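Long-range contact in beta-ketoacyl synthase (Burkholderia phymatum, PDB 4EWG), which probably acts as a 3-oxoacyl-[acyl-carrier-protein] synthase of the thiolase-like superfamily: residues Trp43-Ala54 and Glu197-Val205. Residues are numbered along the deposited sequence; the frame is centred on the assembly and turned at random.
Sequences WDYFESLHTRLA and ELSGPAVAV
The Trp43 ring has Gly200 CA and Leu49 CD1 on one face, both toward the rim. Leu198 CD1 sits at the ring edge, near the plane, 4.0 Å from Trp43 CZ2. Val203 CG2 approaches obliquely and closely, 3.3 Å from Trp43 CH2. The Phe46 ring has Trp43 CD1 in plane at its edge and Tyr45 CD2 over one face. Its CE2 comes obliquely within 3.6 Å of Gly200 CA, so the ring fits where the helix start has no side chain. Val203 splits its two methyls. CG1 meets Thr51 CG2 in a tight 3.5 Å contact, while CG2, anti to the carbonyl carbon, turns to the indole. Leu49 CD2 rests against Ala204 CA at 3.8 Å, and Ala54 CB touches Leu198 CD2. No hydrogen bond crosses between the segments. Within them, Ser199 OG N-caps the helix by accepting from Ala202 N, and Thr51 OG1 accepts from Leu53 N in an ST turn and also bonds Ser213 O. The contact packs Leu198 and the start of helix 200-207, after central-sheet strand 189-196, against the 3-10 turn at Trp43, the following loop and strand 53-54. That strand pairs with strand 38-39. Phe46 packs on Met125 and Pro201 on Phe122, both of the second subunit.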
loop_
_atom_site.group_PDB
_atom_site.type_symbol
_atom_site.label_atom_id
_atom_site.label_comp_id
_atom_site.label_asym_id
_atom_site.label_seq_id
_atom_site.Cartn_x
_atom_site.Cartn_y
_atom_site.Cartn_z
ATOM N N TRP A 43 15.244 19.692 -17.040
ATOM C CA TRP A 43 14.236 18.914 -17.729
ATOM C C TRP A 43 14.250 19.020 -19.212
ATOM O O TRP A 43 13.509 18.304 -19.872
ATOM C CB TRP A 43 12.881 19.252 -17.190
ATOM C CG TRP A 43 12.728 18.769 -15.781
ATOM C CD1 TRP A 43 13.571 17.905 -15.064
ATOM C CD2 TRP A 43 11.660 19.083 -14.882
ATOM N NE1 TRP A 43 13.087 17.689 -13.815
ATOM C CE2 TRP A 43 11.945 18.370 -13.637
ATOM C CE3 TRP A 43 10.536 19.849 -14.976
ATOM C CZ2 TRP A 43 11.127 18.448 -12.555
ATOM C CZ3 TRP A 43 9.705 19.925 -13.879
ATOM C CH2 TRP A 43 9.998 19.239 -12.685
ATOM N N ASP A 44 15.126 19.872 -19.758
ATOM C CA ASP A 44 15.390 19.871 -21.202
ATOM C C ASP A 44 16.041 18.544 -21.634
ATOM O O ASP A 44 16.052 18.185 -22.805
ATOM C CB ASP A 44 16.277 21.056 -21.594
ATOM C CG ASP A 44 16.173 21.381 -23.046
ATOM O OD1 ASP A 44 15.090 21.849 -23.446
ATOM O OD2 ASP A 44 17.142 21.175 -23.797
ATOM N N TYR A 45 16.605 17.834 -20.671
ATOM C CA TYR A 45 17.093 16.492 -20.888
ATOM C C TYR A 45 15.977 15.560 -21.401
ATOM O O TYR A 45 16.228 14.675 -22.198
ATOM C CB TYR A 45 17.647 15.977 -19.571
ATOM C CG TYR A 45 18.100 14.535 -19.549
ATOM C CD1 TYR A 45 19.374 14.176 -19.994
ATOM C CD2 TYR A 45 17.275 13.536 -19.026
ATOM C CE1 TYR A 45 19.800 12.852 -19.949
ATOM C CE2 TYR A 45 17.692 12.220 -18.971
ATOM C CZ TYR A 45 18.950 11.882 -19.445
ATOM O OH TYR A 45 19.358 10.569 -19.388
ATOM N N PHE A 46 14.745 15.772 -20.958
ATOM C CA PHE A 46 13.652 14.849 -21.292
ATOM C C PHE A 46 13.024 15.186 -22.631
ATOM O O PHE A 46 12.927 16.346 -22.993
ATOM C CB PHE A 46 12.612 14.825 -20.169
ATOM C CG PHE A 46 13.161 14.297 -18.886
ATOM C CD1 PHE A 46 13.614 12.970 -18.804
ATOM C CD2 PHE A 46 13.320 15.128 -17.783
ATOM C CE1 PHE A 46 14.164 12.482 -17.643
ATOM C CE2 PHE A 46 13.885 14.631 -16.610
ATOM C CZ PHE A 46 14.292 13.314 -16.540
ATOM N N GLU A 47 12.606 14.157 -23.357
ATOM C CA GLU A 47 12.148 14.338 -24.735
ATOM C C GLU A 47 10.889 15.218 -24.797
ATOM O O GLU A 47 10.894 16.252 -25.432
ATOM C CB GLU A 47 11.882 12.990 -25.403
ATOM C CG GLU A 47 11.830 13.063 -26.920
ATOM C CD GLU A 47 11.506 11.720 -27.578
ATOM O OE1 GLU A 47 11.438 10.696 -26.878
ATOM O OE2 GLU A 47 11.318 11.683 -28.806
ATOM N N SER A 48 9.843 14.830 -24.076
ATOM C CA SER A 48 8.524 15.405 -24.289
ATOM C C SER A 48 7.856 15.885 -23.016
ATOM O O SER A 48 6.770 15.434 -22.720
ATOM C CB SER A 48 7.639 14.344 -24.957
ATOM O OG SER A 48 8.366 13.701 -25.992
ATOM N N LEU A 49 8.494 16.787 -22.263
ATOM C CA LEU A 49 7.808 17.480 -21.158
ATOM C C LEU A 49 7.514 18.903 -21.591
ATOM O O LEU A 49 8.390 19.583 -22.080
ATOM C CB LEU A 49 8.652 17.526 -19.916
ATOM C CG LEU A 49 8.721 16.241 -19.098
ATOM C CD1 LEU A 49 9.630 16.478 -17.908
ATOM C CD2 LEU A 49 7.332 15.801 -18.675
ATOM N N HIS A 50 6.274 19.330 -21.408
ATOM C CA HIS A 50 5.873 20.679 -21.712
ATOM C C HIS A 50 6.219 21.593 -20.598
ATOM O O HIS A 50 6.741 22.687 -20.822
ATOM C CB HIS A 50 4.385 20.719 -21.993
ATOM C CG HIS A 50 3.989 19.926 -23.227
ATOM N ND1 HIS A 50 3.183 18.836 -23.174
ATOM C CD2 HIS A 50 4.370 20.060 -24.536
ATOM C CE1 HIS A 50 3.034 18.332 -24.411
ATOM N NE2 HIS A 50 3.771 19.068 -25.241
ATOM N N THR A 51 5.967 21.173 -19.363
ATOM C CA THR A 51 6.291 22.046 -18.232
ATOM C C THR A 51 7.792 22.115 -17.989
ATOM O O THR A 51 8.496 21.157 -18.202
ATOM C CB THR A 51 5.574 21.648 -16.931
ATOM O OG1 THR A 51 5.700 22.713 -15.981
ATOM C CG2 THR A 51 6.138 20.397 -16.341
ATOM N N ARG A 52 8.243 23.277 -17.525
ATOM C CA ARG A 52 9.571 23.448 -16.956
ATOM C C ARG A 52 9.485 23.994 -15.517
ATOM O O ARG A 52 10.378 24.713 -15.065
ATOM C CB ARG A 52 10.397 24.393 -17.846
ATOM C CG ARG A 52 10.737 23.804 -19.209
ATOM C CD ARG A 52 11.718 22.661 -19.052
ATOM N NE ARG A 52 12.068 22.049 -20.325
ATOM C CZ ARG A 52 11.402 21.060 -20.905
ATOM N NH1 ARG A 52 10.320 20.552 -20.347
ATOM N NH2 ARG A 52 11.821 20.586 -22.064
ATOM N N LEU A 53 8.412 23.655 -14.807
ATOM C CA LEU A 53 8.212 24.153 -13.428
ATOM C C LEU A 53 8.208 23.026 -12.397
ATOM O O LEU A 53 7.704 21.941 -12.674
ATOM C CB LEU A 53 6.879 24.896 -13.333
ATOM C CG LEU A 53 6.660 26.034 -14.331
ATOM C CD1 LEU A 53 5.205 26.497 -14.316
ATOM C CD2 LEU A 53 7.613 27.154 -13.980
ATOM N N ALA A 54 8.760 23.304 -11.213
ATOM C CA ALA A 54 8.683 22.398 -10.062
ATOM C C ALA A 54 8.873 23.216 -8.810
ATOM O O ALA A 54 9.309 24.379 -8.891
ATOM C CB ALA A 54 9.760 21.324 -10.126
ATOM N N GLU A 197 9.975 11.955 -3.950
ATOM C CA GLU A 197 11.167 12.594 -4.475
ATOM C C GLU A 197 10.840 13.156 -5.847
ATOM O O GLU A 197 10.099 12.569 -6.577
ATOM C CB GLU A 197 12.351 11.623 -4.500
ATOM C CG GLU A 197 12.372 10.594 -5.620
ATOM C CD GLU A 197 13.448 9.509 -5.393
ATOM O OE1 GLU A 197 13.429 8.819 -4.350
ATOM O OE2 GLU A 197 14.284 9.311 -6.267
ATOM N N LEU A 198 11.345 14.332 -6.147
ATOM C CA LEU A 198 11.069 14.993 -7.417
ATOM C C LEU A 198 11.846 14.265 -8.496
ATOM O O LEU A 198 13.035 13.993 -8.337
ATOM C CB LEU A 198 11.492 16.475 -7.378
ATOM C CG LEU A 198 11.220 17.334 -8.638
ATOM C CD1 LEU A 198 9.699 17.435 -8.949
ATOM C CD2 LEU A 198 11.883 18.733 -8.535
ATOM N N SER A 199 11.174 13.953 -9.589
ATOM C CA SER A 199 11.857 13.430 -10.763
ATOM C C SER A 199 11.086 13.782 -12.035
ATOM O O SER A 199 9.913 14.153 -11.986
ATOM C CB SER A 199 11.989 11.916 -10.679
ATOM O OG SER A 199 10.722 11.308 -10.871
ATOM N N GLY A 200 11.759 13.640 -13.172
ATOM C CA GLY A 200 11.130 13.880 -14.456
ATOM C C GLY A 200 9.907 12.988 -14.654
ATOM O O GLY A 200 8.838 13.472 -14.981
ATOM N N PRO A 201 10.071 11.691 -14.437
ATOM C CA PRO A 201 8.951 10.776 -14.527
ATOM C C PRO A 201 7.788 11.140 -13.630
ATOM O O PRO A 201 6.643 11.001 -14.045
ATOM C CB PRO A 201 9.552 9.434 -14.105
ATOM C CG PRO A 201 10.971 9.553 -14.499
ATOM C CD PRO A 201 11.344 10.982 -14.237
ATOM N N ALA A 202 8.064 11.576 -12.408
ATOM C CA ALA A 202 6.997 11.993 -11.510
ATOM C C ALA A 202 6.202 13.136 -12.180
ATOM O O ALA A 202 4.997 13.167 -12.095
ATOM C CB ALA A 202 7.549 12.426 -10.153
ATOM N N VAL A 203 6.888 14.063 -12.854
ATOM C CA VAL A 203 6.192 15.152 -13.519
ATOM C C VAL A 203 5.461 14.670 -14.786
ATOM O O VAL A 203 4.341 15.083 -15.036
ATOM C CB VAL A 203 7.097 16.336 -13.843
ATOM C CG1 VAL A 203 6.293 17.428 -14.510
ATOM C CG2 VAL A 203 7.688 16.881 -12.556
ATOM N N ALA A 204 6.081 13.765 -15.537
ATOM C CA ALA A 204 5.434 13.174 -16.743
ATOM C C ALA A 204 4.040 12.587 -16.456
ATOM O O ALA A 204 3.153 12.626 -17.316
ATOM C CB ALA A 204 6.329 12.101 -17.346
ATOM N N VAL A 205 3.870 11.999 -15.273
ATOM C CA VAL A 205 2.557 11.442 -14.832
ATOM C C VAL A 205 1.423 12.458 -15.099
ATOM O O VAL A 205 0.408 12.150 -15.699
ATOM C CB VAL A 205 2.577 11.091 -13.322
ATOM C CG1 VAL A 205 1.202 10.771 -12.794
ATOM C CG2 VAL A 205 3.534 9.944 -13.044
#